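Local coordinates for imidazoleglycerol-phosphate dehydratase (Staphylococcus aureus subsp. aureus, PDB 2AE8), which catalyses the metal-dependent dehydration of imidazoleglycerol phosphate to imidazoleacetol phosphate, the sixth step of histidine biosynthesis, as part of a 24-subunit assembly, at residues T68-H73 with A196-L201; M121-D126 with I190-K195; L129-V134 with D179-G184. All coordinates share one frame; numbering follows the deposited sequence.

Contact 1: residues T68-H73 with A196-L201; sequences TLFTFH and AFSRAL
Helices 68-73 and 196-201 run in roughly the same direction, their axes 8.2 Å apart at closest approach and crossing at -29°, which sets F70 beside S198 and H73 beside R199. The small S198 suits so close an approach: its CB lies 3.5 Å from H73 CB, and its OG tucks in 3.2 Å from F70 CA while bonding to F194 O of its own helix. The polar link is R199 NE to H73 ND1, 3.2 Å and fairly straight. It lies close to the plane of both groups, although imidazole and guanidinium are turned 64° against each other. R199 gets there by bending at chi2 and chi3. F72 CD2 sits over the centre of one imidazole face, and Y118 of a second subunit packs on both H73 and R199. The pair belongs to the helical layer of the beta-alpha-beta sandwich, a fold built by duplication of a half-domain: F70 also touches L78 of strand 77-82, whereas F197 touches V132 and V134 of the other sheet. Residues 68-73 probably line the substrate site, as in relatives, and L69 lies beside the metal ligand E191. Between the helices, F70 CE1 and F197 CE2 meet edge to edge, 4.0 Å apart; L201 CD2 also touches F70 CE1, at 3.9 Å. With F70 CG anti to its own backbone N (chi1 170°), the ring swings towards these two partners.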
ATOM      1  N   THR B  68      42.340  -0.993  28.486  1.00 32.38           N
ATOM      2  CA  THR B  68      43.415   0.001  28.542  1.00 32.78           C
ATOM      3  C   THR B  68      42.827   1.393  28.309  1.00 33.00           C
ATOM      4  O   THR B  68      43.191   2.352  28.996  1.00 32.43           O
ATOM      5  CB  THR B  68      44.556  -0.335  27.539  1.00 33.19           C
ATOM      6  OG1 THR B  68      45.158  -1.576  27.934  1.00 33.69           O
ATOM      7  CG2 THR B  68      45.622   0.769  27.496  1.00 33.82           C
ATOM      8  N   LEU B  69      41.885   1.494  27.370  1.00 32.56           N
ATOM      9  CA  LEU B  69      41.176   2.752  27.123  1.00 32.37           C
ATOM     10  C   LEU B  69      40.361   3.205  28.336  1.00 31.75           C
ATOM     11  O   LEU B  69      40.369   4.391  28.712  1.00 32.16           O
ATOM     12  CB  LEU B  69      40.264   2.609  25.886  1.00 32.47           C
ATOM     13  CG  LEU B  69      40.972   2.758  24.541  1.00 34.62           C
ATOM     14  CD1 LEU B  69      40.126   2.136  23.444  1.00 36.82           C
ATOM     15  CD2 LEU B  69      41.276   4.247  24.215  1.00 37.38           C
ATOM     16  N   PHE B  70      39.660   2.256  28.945  1.00 31.33           N
ATOM     17  CA  PHE B  70      38.900   2.502  30.164  1.00 32.07           C
ATOM     18  C   PHE B  70      39.803   3.127  31.240  1.00 32.75           C
ATOM     19  O   PHE B  70      39.463   4.151  31.845  1.00 32.09           O
ATOM     20  CB  PHE B  70      38.278   1.194  30.661  1.00 31.80           C
ATOM     21  CG  PHE B  70      37.676   1.283  32.042  1.00 33.00           C
ATOM     22  CD1 PHE B  70      36.355   1.701  32.219  1.00 32.30           C
ATOM     23  CD2 PHE B  70      38.429   0.934  33.169  1.00 33.68           C
ATOM     24  CE1 PHE B  70      35.789   1.786  33.501  1.00 32.67           C
ATOM     25  CE2 PHE B  70      37.884   1.021  34.452  1.00 33.06           C
ATOM     26  CZ  PHE B  70      36.561   1.453  34.624  1.00 34.34           C
ATOM     27  N   THR B  71      40.966   2.524  31.464  1.00 33.39           N
ATOM     28  CA  THR B  71      41.850   3.037  32.523  1.00 34.21           C
ATOM     29  C   THR B  71      42.247   4.469  32.272  1.00 34.94           C
ATOM     30  O   THR B  71      42.125   5.305  33.170  1.00 35.97           O
ATOM     31  CB  THR B  71      43.097   2.151  32.778  1.00 34.16           C
ATOM     32  OG1 THR B  71      43.919   2.095  31.610  1.00 34.53           O
ATOM     33  CG2 THR B  71      42.680   0.778  33.163  1.00 33.33           C
ATOM     34  N   PHE B  72      42.667   4.778  31.046  1.00 35.63           N
ATOM     35  CA  PHE B  72      43.100   6.135  30.702  1.00 36.02           C
ATOM     36  C   PHE B  72      41.977   7.154  30.819  1.00 35.64           C
ATOM     37  O   PHE B  72      42.172   8.258  31.350  1.00 35.28           O
ATOM     38  CB  PHE B  72      43.688   6.173  29.279  1.00 37.32           C
ATOM     39  CG  PHE B  72      44.226   7.518  28.883  1.00 39.26           C
ATOM     40  CD1 PHE B  72      45.574   7.825  29.076  1.00 41.93           C
ATOM     41  CD2 PHE B  72      43.392   8.491  28.325  1.00 41.64           C
ATOM     42  CE1 PHE B  72      46.080   9.077  28.715  1.00 42.46           C
ATOM     43  CE2 PHE B  72      43.883   9.751  27.970  1.00 42.35           C
ATOM     44  CZ  PHE B  72      45.235  10.040  28.160  1.00 41.61           C
ATOM     45  N   HIS B  73      40.797   6.804  30.314  1.00 34.35           N
ATOM     46  CA  HIS B  73      39.697   7.777  30.257  1.00 33.35           C
ATOM     47  C   HIS B  73      38.887   7.929  31.529  1.00 33.06           C
ATOM     48  O   HIS B  73      38.246   8.958  31.709  1.00 33.37           O
ATOM     49  CB  HIS B  73      38.783   7.490  29.058  1.00 32.52           C
ATOM     50  CG  HIS B  73      39.445   7.772  27.750  1.00 30.61           C
ATOM     51  ND1 HIS B  73      39.514   9.038  27.220  1.00 29.31           N
ATOM     52  CD2 HIS B  73      40.126   6.969  26.900  1.00 29.46           C
ATOM     53  CE1 HIS B  73      40.184   9.002  26.082  1.00 28.97           C
ATOM     54  NE2 HIS B  73      40.567   7.759  25.865  1.00 30.61           N
ATOM     55  N   ALA B 196      33.482   6.975  25.844  1.00 25.99           N
ATOM     56  CA  ALA B 196      32.421   7.773  26.433  1.00 25.48           C
ATOM     57  C   ALA B 196      31.996   7.254  27.803  1.00 25.67           C
ATOM     58  O   ALA B 196      31.799   8.046  28.706  1.00 26.96           O
ATOM     59  CB  ALA B 196      31.212   7.849  25.490  1.00 25.88           C
ATOM     60  N   PHE B 197      31.817   5.946  27.953  1.00 25.34           N
ATOM     61  CA  PHE B 197      31.441   5.402  29.251  1.00 25.59           C
ATOM     62  C   PHE B 197      32.498   5.728  30.320  1.00 26.50           C
ATOM     63  O   PHE B 197      32.158   6.150  31.423  1.00 25.91           O
ATOM     64  CB  PHE B 197      31.263   3.884  29.193  1.00 25.39           C
ATOM     65  CG  PHE B 197      31.027   3.259  30.557  1.00 26.53           C
ATOM     66  CD1 PHE B 197      29.768   3.297  31.143  1.00 26.91           C
ATOM     67  CD2 PHE B 197      32.088   2.668  31.268  1.00 27.49           C
ATOM     68  CE1 PHE B 197      29.540   2.738  32.400  1.00 27.59           C
ATOM     69  CE2 PHE B 197      31.877   2.121  32.529  1.00 26.20           C
ATOM     70  CZ  PHE B 197      30.597   2.146  33.097  1.00 26.82           C
ATOM     71  N   SER B 198      33.770   5.501  29.982  1.00 27.23           N
ATOM     72  CA  SER B 198      34.892   5.720  30.907  1.00 28.09           C
ATOM     73  C   SER B 198      34.927   7.170  31.358  1.00 28.82           C
ATOM     74  O   SER B 198      35.075   7.448  32.540  1.00 29.59           O
ATOM     75  CB  SER B 198      36.214   5.421  30.220  1.00 27.55           C
ATOM     76  OG  SER B 198      36.217   4.121  29.699  1.00 27.49           O
ATOM     77  N   ARG B 199      34.813   8.087  30.405  1.00 29.05           N
ATOM     78  CA  ARG B 199      34.879   9.496  30.705  1.00 29.69           C
ATOM     79  C   ARG B 199      33.697   9.928  31.547  1.00 29.38           C
ATOM     80  O   ARG B 199      33.872  10.638  32.523  1.00 28.93           O
ATOM     81  CB  ARG B 199      34.962  10.330  29.436  1.00 30.05           C
ATOM     82  CG  ARG B 199      36.304  10.247  28.743  1.00 34.10           C
ATOM     83  CD  ARG B 199      36.667  11.594  28.164  1.00 38.77           C
ATOM     84  NE  ARG B 199      38.115  11.785  28.223  1.00 44.79           N
ATOM     85  CZ  ARG B 199      38.720  12.943  28.467  1.00 45.47           C
ATOM     86  NH1 ARG B 199      38.025  14.061  28.677  1.00 46.22           N
ATOM     87  NH2 ARG B 199      40.034  12.978  28.489  1.00 47.98           N
ATOM     88  N   ALA B 200      32.496   9.492  31.168  1.00 29.15           N
ATOM     89  CA  ALA B 200      31.279   9.795  31.929  1.00 28.88           C
ATOM     90  C   ALA B 200      31.381   9.262  33.356  1.00 29.28           C
ATOM     91  O   ALA B 200      30.988   9.950  34.309  1.00 29.06           O
ATOM     92  CB  ALA B 200      30.038   9.193  31.236  1.00 29.06           C
ATOM     93  N   LEU B 201      31.859   8.029  33.494  1.00 29.28           N
ATOM     94  CA  LEU B 201      32.089   7.435  34.810  1.00 30.35           C
ATOM     95  C   LEU B 201      33.098   8.259  35.604  1.00 31.16           C
ATOM     96  O   LEU B 201      32.819   8.642  36.732  1.00 31.86           O
ATOM     97  CB  LEU B 201      32.554   5.974  34.710  1.00 29.50           C
ATOM     98  CG  LEU B 201      32.846   5.287  36.058  1.00 30.18           C
ATOM     99  CD1 LEU B 201      31.602   5.154  36.924  1.00 28.45           C
ATOM    100  CD2 LEU B 201      33.518   3.939  35.861  1.00 28.95           C
TER

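Contact 2: residues M121-D126 with I190-K195; sequences MYIPMD and IEAIFK. With MG (magnesium ion), chain L.
M125 and I123 rest on A192, where strand 121-125 passes helix 190-195 nearly antiparallel, 153° between directions and axes 7.7 Å apart at closest approach. Apolar packing does most of the work. The methyl A192 CB fits against M125 CG at 3.6 Å and I123 CG2 at 4.1 Å. K195 runs across I123 at about a right angle, CB lying 3.9 Å from I123 CG1 and CE 4.0 Å from I123 CG2. Selenomethionine M125 folds back at chi2 and chi3, bringing its CE to 4.1 Å from E191 CD. Polar contact goes through water: one molecule accepts from K195 NZ and donates to P124 O, while NZ also bonds Y118 OH of a second subunit. Of the two segments, E191 supplies the metal ligand, its extended chain carrying OE1 to 2.1 Å from the magnesium ion. H187 of the same chain and H92 of a third subunit bind the same ion, so this active-site metal is held between subunits; manganese is the cofactor. Strand 118-125 pairs with strand 128-135 through I123 and A130, helix 186-205 lies over that sheet, and helix 61-74 flanks the helix through L69 against E191 and H73 against K195.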
HETATM    1  N   MSE B 121      29.063  11.989  28.437  1.00 29.19           N
HETATM    2  CA  MSE B 121      30.128  12.222  27.461  1.00 29.66           C
HETATM    3  C   MSE B 121      29.709  11.858  26.023  1.00 28.77           C
HETATM    4  O   MSE B 121      29.152  10.792  25.786  1.00 27.23           O
HETATM    5  CB  MSE B 121      31.379  11.429  27.839  1.00 30.38           C
HETATM    6  CG  MSE B 121      32.583  11.751  26.979  1.00 35.25           C
HETATM    7 SE   MSE B 121      33.296  13.512  27.503  1.00 50.33          SE
HETATM    8  CE  MSE B 121      34.370  13.871  26.023  1.00 41.10           C
ATOM      9  N   TYR B 122      29.998  12.755  25.088  1.00 28.01           N
ATOM     10  CA  TYR B 122      29.891  12.459  23.667  1.00 27.69           C
ATOM     11  C   TYR B 122      31.301  12.186  23.155  1.00 27.89           C
ATOM     12  O   TYR B 122      32.242  12.952  23.452  1.00 27.52           O
ATOM     13  CB  TYR B 122      29.285  13.648  22.915  1.00 27.59           C
ATOM     14  CG  TYR B 122      27.774  13.735  22.958  1.00 27.74           C
ATOM     15  CD1 TYR B 122      27.118  14.361  24.015  1.00 29.43           C
ATOM     16  CD2 TYR B 122      27.005  13.221  21.924  1.00 27.03           C
ATOM     17  CE1 TYR B 122      25.728  14.457  24.049  1.00 28.90           C
ATOM     18  CE2 TYR B 122      25.620  13.322  21.945  1.00 28.28           C
ATOM     19  CZ  TYR B 122      24.993  13.938  23.003  1.00 27.97           C
ATOM     20  OH  TYR B 122      23.625  14.026  23.006  1.00 27.61           O
ATOM     21  N   ILE B 123      31.469  11.089  22.427  1.00 26.16           N
ATOM     22  CA  ILE B 123      32.744  10.814  21.771  1.00 27.04           C
ATOM     23  C   ILE B 123      32.538  10.513  20.278  1.00 27.40           C
ATOM     24  O   ILE B 123      31.812   9.568  19.937  1.00 27.74           O
ATOM     25  CB  ILE B 123      33.486   9.614  22.402  1.00 26.86           C
ATOM     26  CG1 ILE B 123      33.897   9.900  23.859  1.00 26.75           C
ATOM     27  CG2 ILE B 123      34.713   9.195  21.513  1.00 27.01           C
ATOM     28  CD1 ILE B 123      35.073  10.833  23.997  1.00 27.26           C
ATOM     29  N   PRO B 124      33.206  11.284  19.401  1.00 27.37           N
ATOM     30  CA  PRO B 124      33.214  10.983  17.989  1.00 27.29           C
ATOM     31  C   PRO B 124      34.424  10.099  17.649  1.00 28.90           C
ATOM     32  O   PRO B 124      35.497  10.221  18.279  1.00 27.96           O
ATOM     33  CB  PRO B 124      33.367  12.361  17.367  1.00 27.12           C
ATOM     34  CG  PRO B 124      34.307  13.096  18.376  1.00 27.09           C
ATOM     35  CD  PRO B 124      34.021  12.483  19.715  1.00 27.20           C
HETATM   36  N   MSE B 125      34.235   9.183  16.709  1.00 29.61           N
HETATM   37  CA  MSE B 125      35.326   8.374  16.191  1.00 31.36           C
HETATM   38  C   MSE B 125      35.123   8.293  14.691  1.00 30.25           C
HETATM   39  O   MSE B 125      34.410   7.419  14.211  1.00 30.30           O
HETATM   40  CB  MSE B 125      35.322   6.963  16.797  1.00 31.91           C
HETATM   41  CG  MSE B 125      35.785   6.861  18.231  1.00 39.65           C
HETATM   42 SE   MSE B 125      37.719   7.245  18.445  1.00 57.15          SE
HETATM   43  CE  MSE B 125      38.417   6.085  17.041  1.00 47.17           C
ATOM     44  N   ASP B 126      35.759   9.205  13.961  1.00 29.70           N
ATOM     45  CA  ASP B 126      35.468   9.430  12.555  1.00 29.15           C
ATOM     46  C   ASP B 126      33.945   9.479  12.337  1.00 28.47           C
ATOM     47  O   ASP B 126      33.292  10.379  12.869  1.00 27.43           O
ATOM     48  CB  ASP B 126      36.186   8.401  11.654  1.00 30.46           C
ATOM     49  CG  ASP B 126      37.714   8.615  11.621  1.00 32.61           C
ATOM     50  OD1 ASP B 126      38.163   9.741  11.911  1.00 36.95           O
ATOM     51  OD2 ASP B 126      38.463   7.663  11.322  1.00 33.44           O
ATOM     52  N   ILE B 190      32.596   0.507  18.945  1.00 24.33           N
ATOM     53  CA  ILE B 190      32.931  -0.008  20.254  1.00 24.59           C
ATOM     54  C   ILE B 190      33.882   0.937  21.004  1.00 25.38           C
ATOM     55  O   ILE B 190      33.705   1.197  22.194  1.00 25.23           O
ATOM     56  CB  ILE B 190      33.553  -1.405  20.119  1.00 24.61           C
ATOM     57  CG1 ILE B 190      32.521  -2.353  19.471  1.00 23.20           C
ATOM     58  CG2 ILE B 190      33.970  -1.926  21.493  1.00 23.96           C
ATOM     59  CD1 ILE B 190      33.116  -3.658  18.938  1.00 23.55           C
ATOM     60  N   GLU B 191      34.888   1.441  20.304  1.00 26.13           N
ATOM     61  CA  GLU B 191      35.850   2.351  20.922  1.00 27.33           C
ATOM     62  C   GLU B 191      35.199   3.634  21.425  1.00 26.35           C
ATOM     63  O   GLU B 191      35.451   4.049  22.557  1.00 27.08           O
ATOM     64  CB  GLU B 191      37.020   2.641  19.977  1.00 27.61           C
ATOM     65  CG  GLU B 191      38.050   3.578  20.562  1.00 32.19           C
ATOM     66  CD  GLU B 191      39.432   3.403  19.951  1.00 37.71           C
ATOM     67  OE1 GLU B 191      39.619   2.536  19.068  1.00 39.26           O
ATOM     68  OE2 GLU B 191      40.341   4.144  20.360  1.00 41.80           O
ATOM     69  N   ALA B 192      34.367   4.276  20.604  1.00 25.89           N
ATOM     70  CA  ALA B 192      33.623   5.462  21.057  1.00 24.99           C
ATOM     71  C   ALA B 192      32.796   5.169  22.313  1.00 24.85           C
ATOM     72  O   ALA B 192      32.755   5.980  23.246  1.00 25.42           O
ATOM     73  CB  ALA B 192      32.719   6.019  19.924  1.00 24.65           C
ATOM     74  N   ILE B 193      32.137   4.010  22.344  1.00 24.82           N
ATOM     75  CA  ILE B 193      31.334   3.612  23.514  1.00 24.33           C
ATOM     76  C   ILE B 193      32.210   3.427  24.783  1.00 25.01           C
ATOM     77  O   ILE B 193      31.870   3.924  25.858  1.00 23.93           O
ATOM     78  CB  ILE B 193      30.534   2.323  23.241  1.00 24.55           C
ATOM     79  CG1 ILE B 193      29.409   2.579  22.205  1.00 24.36           C
ATOM     80  CG2 ILE B 193      29.955   1.731  24.557  1.00 22.27           C
ATOM     81  CD1 ILE B 193      28.803   1.288  21.671  1.00 26.36           C
ATOM     82  N   PHE B 194      33.322   2.707  24.654  1.00 25.50           N
ATOM     83  CA  PHE B 194      34.258   2.559  25.779  1.00 26.22           C
ATOM     84  C   PHE B 194      34.831   3.892  26.238  1.00 26.62           C
ATOM     85  O   PHE B 194      34.887   4.149  27.439  1.00 28.12           O
ATOM     86  CB  PHE B 194      35.389   1.580  25.456  1.00 26.03           C
ATOM     87  CG  PHE B 194      35.081   0.167  25.818  1.00 25.96           C
ATOM     88  CD1 PHE B 194      35.349  -0.305  27.107  1.00 25.27           C
ATOM     89  CD2 PHE B 194      34.522  -0.701  24.879  1.00 23.80           C
ATOM     90  CE1 PHE B 194      35.070  -1.625  27.461  1.00 26.02           C
ATOM     91  CE2 PHE B 194      34.228  -2.048  25.216  1.00 25.82           C
ATOM     92  CZ  PHE B 194      34.507  -2.513  26.520  1.00 26.94           C
ATOM     93  N   LYS B 195      35.232   4.747  25.303  1.00 26.87           N
ATOM     94  CA  LYS B 195      35.739   6.069  25.656  1.00 26.98           C
ATOM     95  C   LYS B 195      34.692   6.915  26.390  1.00 26.74           C
ATOM     96  O   LYS B 195      34.973   7.504  27.436  1.00 26.36           O
ATOM     97  CB  LYS B 195      36.282   6.827  24.434  1.00 26.89           C
ATOM     98  CG  LYS B 195      37.620   6.272  23.845  1.00 29.38           C
ATOM     99  CD  LYS B 195      38.174   7.137  22.673  1.00 29.02           C
ATOM    100  CE  LYS B 195      38.391   8.621  23.073  1.00 30.65           C
ATOM    101  NZ  LYS B 195      39.173   9.385  22.028  1.00 33.70           N
TER
HETATM  102 MG    MG L1007      41.300   1.302  18.730  1.00 49.07          MG
HETATM  103  O   HOH W   1      37.736  10.405  19.985  1.00 35.87           O

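Contact 3: residues L129-V134 with D179-G184; sequences LARVVV and DLIRGG
R131 and D179 are joined twice, by backbone and by side chain. R131 N gives a bond of 2.9 Å to D179 O, and D179 N returns one of 2.9 Å to R131 O. On the same face of the sheet the two side chains lie side by side, and R131 NH2 makes a salt bridge of 2.9 Å to D179 OD2. The R131 chain, extended at chi2, turns at chi3 (65°), which brings NH2 over to the carboxylate. As a hydrogen bond the salt bridge is weak, with guanidinium and carboxylate planes 66° apart. A water accepts from R131 NE in the guanidinium plane and also lies within hydrogen-bonding distance of D179 OD2. D179 OD1 forms a salt bridge with R182 of a fourth subunit, and R182 reaches D179 of a second subunit in the same way. These antiparallel strands, central in the four-stranded sheet of this chain, go through a classic beta bulge. I181 and R182 both face L129: L129 O takes I181 N at 2.8 Å and, weakly, R182 N at 3.4 Å, while L129 N bonds R182 O at 2.9 Å. The bulge leaves I181 alongside L129, CD1 to L129 CD2 3.8 Å, and the same I181 CD1 reaches R131 CB at 3.9 Å. A130 and L180, a non-hydrogen-bonded pair, use the other face, where A130 meets A192 and L180 meets E189 of helix 186-205.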
ATOM      1  N   LEU B 129      29.475   8.449  16.311  1.00 24.53           N
ATOM      2  CA  LEU B 129      29.285   9.320  17.467  1.00 24.37           C
ATOM      3  C   LEU B 129      28.550   8.525  18.546  1.00 24.73           C
ATOM      4  O   LEU B 129      27.498   7.945  18.267  1.00 24.55           O
ATOM      5  CB  LEU B 129      28.490  10.579  17.091  1.00 24.02           C
ATOM      6  CG  LEU B 129      28.182  11.564  18.230  1.00 24.02           C
ATOM      7  CD1 LEU B 129      29.456  12.273  18.742  1.00 24.14           C
ATOM      8  CD2 LEU B 129      27.167  12.580  17.761  1.00 23.29           C
ATOM      9  N   ALA B 130      29.118   8.458  19.751  1.00 23.93           N
ATOM     10  CA  ALA B 130      28.427   7.830  20.863  1.00 23.99           C
ATOM     11  C   ALA B 130      28.178   8.799  22.004  1.00 24.09           C
ATOM     12  O   ALA B 130      28.979   9.731  22.238  1.00 23.46           O
ATOM     13  CB  ALA B 130      29.182   6.598  21.357  1.00 24.59           C
ATOM     14  N   ARG B 131      27.065   8.582  22.704  1.00 23.50           N
ATOM     15  CA  ARG B 131      26.768   9.301  23.939  1.00 23.57           C
ATOM     16  C   ARG B 131      26.572   8.289  25.049  1.00 23.71           C
ATOM     17  O   ARG B 131      25.830   7.317  24.892  1.00 23.99           O
ATOM     18  CB  ARG B 131      25.509  10.168  23.830  1.00 23.68           C
ATOM     19  CG  ARG B 131      25.075  10.790  25.170  1.00 24.35           C
ATOM     20  CD  ARG B 131      23.718  11.469  25.096  1.00 25.02           C
ATOM     21  NE  ARG B 131      22.650  10.503  24.838  1.00 25.35           N
ATOM     22  CZ  ARG B 131      21.783  10.602  23.833  1.00 27.14           C
ATOM     23  NH1 ARG B 131      21.853  11.633  22.993  1.00 25.45           N
ATOM     24  NH2 ARG B 131      20.848   9.669  23.677  1.00 24.80           N
ATOM     25  N   VAL B 132      27.221   8.529  26.184  1.00 22.95           N
ATOM     26  CA  VAL B 132      26.971   7.710  27.372  1.00 23.68           C
ATOM     27  C   VAL B 132      26.640   8.621  28.542  1.00 24.32           C
ATOM     28  O   VAL B 132      27.321   9.629  28.764  1.00 24.64           O
ATOM     29  CB  VAL B 132      28.129   6.772  27.695  1.00 23.72           C
ATOM     30  CG1 VAL B 132      27.831   5.993  28.973  1.00 22.29           C
ATOM     31  CG2 VAL B 132      28.368   5.802  26.507  1.00 24.03           C
ATOM     32  N   VAL B 133      25.586   8.251  29.261  1.00 24.94           N
ATOM     33  CA  VAL B 133      25.087   8.980  30.422  1.00 25.93           C
ATOM     34  C   VAL B 133      25.175   8.020  31.595  1.00 27.26           C
ATOM     35  O   VAL B 133      24.608   6.935  31.537  1.00 26.73           O
ATOM     36  CB  VAL B 133      23.589   9.415  30.236  1.00 26.40           C
ATOM     37  CG1 VAL B 133      23.047  10.054  31.510  1.00 24.28           C
ATOM     38  CG2 VAL B 133      23.442  10.382  29.043  1.00 25.11           C
ATOM     39  N   VAL B 134      25.902   8.400  32.647  1.00 28.53           N
ATOM     40  CA  VAL B 134      25.895   7.585  33.877  1.00 29.13           C
ATOM     41  C   VAL B 134      25.434   8.339  35.112  1.00 29.96           C
ATOM     42  O   VAL B 134      25.710   9.532  35.278  1.00 30.00           O
ATOM     43  CB  VAL B 134      27.193   6.702  34.142  1.00 30.58           C
ATOM     44  CG1 VAL B 134      28.163   6.636  32.973  1.00 29.35           C
ATOM     45  CG2 VAL B 134      27.875   6.983  35.512  1.00 29.14           C
ATOM     46  N   ASP B 179      24.171   5.129  23.944  1.00 24.37           N
ATOM     47  CA  ASP B 179      23.504   5.408  22.669  1.00 25.32           C
ATOM     48  C   ASP B 179      24.544   5.603  21.568  1.00 25.81           C
ATOM     49  O   ASP B 179      25.412   6.474  21.675  1.00 25.85           O
ATOM     50  CB  ASP B 179      22.657   6.690  22.766  1.00 25.36           C
ATOM     51  CG  ASP B 179      21.301   6.465  23.434  1.00 27.25           C
ATOM     52  OD1 ASP B 179      20.435   5.830  22.791  1.00 28.56           O
ATOM     53  OD2 ASP B 179      21.068   6.950  24.581  1.00 27.49           O
ATOM     54  N   LEU B 180      24.446   4.803  20.513  1.00 26.21           N
ATOM     55  CA  LEU B 180      25.232   5.023  19.324  1.00 27.54           C
ATOM     56  C   LEU B 180      24.405   5.941  18.458  1.00 27.46           C
ATOM     57  O   LEU B 180      23.412   5.505  17.873  1.00 27.31           O
ATOM     58  CB  LEU B 180      25.431   3.705  18.577  1.00 27.61           C
ATOM     59  CG  LEU B 180      26.815   3.232  18.140  1.00 31.04           C
ATOM     60  CD1 LEU B 180      26.668   2.241  16.963  1.00 29.61           C
ATOM     61  CD2 LEU B 180      27.797   4.347  17.832  1.00 28.45           C
ATOM     62  N   ILE B 181      24.790   7.208  18.368  1.00 27.34           N
ATOM     63  CA  ILE B 181      23.999   8.180  17.606  1.00 27.39           C
ATOM     64  C   ILE B 181      24.140   7.930  16.104  1.00 27.12           C
ATOM     65  O   ILE B 181      23.167   8.013  15.366  1.00 26.13           O
ATOM     66  CB  ILE B 181      24.346   9.633  17.983  1.00 27.99           C
ATOM     67  CG1 ILE B 181      23.939   9.869  19.451  1.00 29.66           C
ATOM     68  CG2 ILE B 181      23.650  10.619  17.026  1.00 28.54           C
ATOM     69  CD1 ILE B 181      24.734  10.913  20.103  1.00 35.22           C
ATOM     70  N   ARG B 182      25.357   7.609  15.674  1.00 26.28           N
ATOM     71  CA  ARG B 182      25.616   7.135  14.317  1.00 25.55           C
ATOM     72  C   ARG B 182      26.865   6.258  14.339  1.00 25.71           C
ATOM     73  O   ARG B 182      27.692   6.386  15.236  1.00 24.26           O
ATOM     74  CB  ARG B 182      25.735   8.290  13.311  1.00 25.87           C
ATOM     75  CG  ARG B 182      26.814   9.339  13.616  1.00 25.80           C
ATOM     76  CD  ARG B 182      26.830  10.435  12.518  1.00 25.83           C
ATOM     77  NE  ARG B 182      25.528  11.104  12.504  1.00 24.75           N
ATOM     78  CZ  ARG B 182      25.238  12.200  13.191  1.00 24.50           C
ATOM     79  NH1 ARG B 182      26.177  12.824  13.908  1.00 21.97           N
ATOM     80  NH2 ARG B 182      24.007  12.681  13.138  1.00 21.88           N
ATOM     81  N   GLY B 183      26.978   5.338  13.387  1.00 25.83           N
ATOM     82  CA  GLY B 183      28.129   4.460  13.337  1.00 26.54           C
ATOM     83  C   GLY B 183      28.549   4.226  11.909  1.00 27.46           C
ATOM     84  O   GLY B 183      28.289   5.049  11.028  1.00 28.54           O
ATOM     85  N   GLY B 184      29.178   3.083  11.674  1.00 26.83           N
ATOM     86  CA  GLY B 184      29.679   2.741  10.346  1.00 27.26           C
ATOM     87  C   GLY B 184      30.785   1.708  10.448  1.00 26.71           C
ATOM     88  O   GLY B 184      30.706   0.662   9.818  1.00 27.02           O
TER
HETATM   89  O   HOH W   2      22.797   8.047  26.227  1.00 26.54           O

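The three contacts are nested along the chain: contact 3 closes the innermost loop, contact 2 wraps it, and contact 1 encloses both. Contacts 2 and 3 lie about 7 Å apart between centres and share one sheet, strands 118-125 and 128-135 being neighbours in it. Contact 1 is about 10 Å from contact 2 and about 14 Å from contact 3. Helix 186-205 runs through contacts 1 and 2, and its A196 and A200 rest on V132 and V134 of contact 3. Contact 3 lies within the sheet, contact 2 joins sheet to helix 186-205, and contact 1 joins that helix to helix 61-74. All three also touch a second subunit, tying the metal-bearing helix to the oligomer.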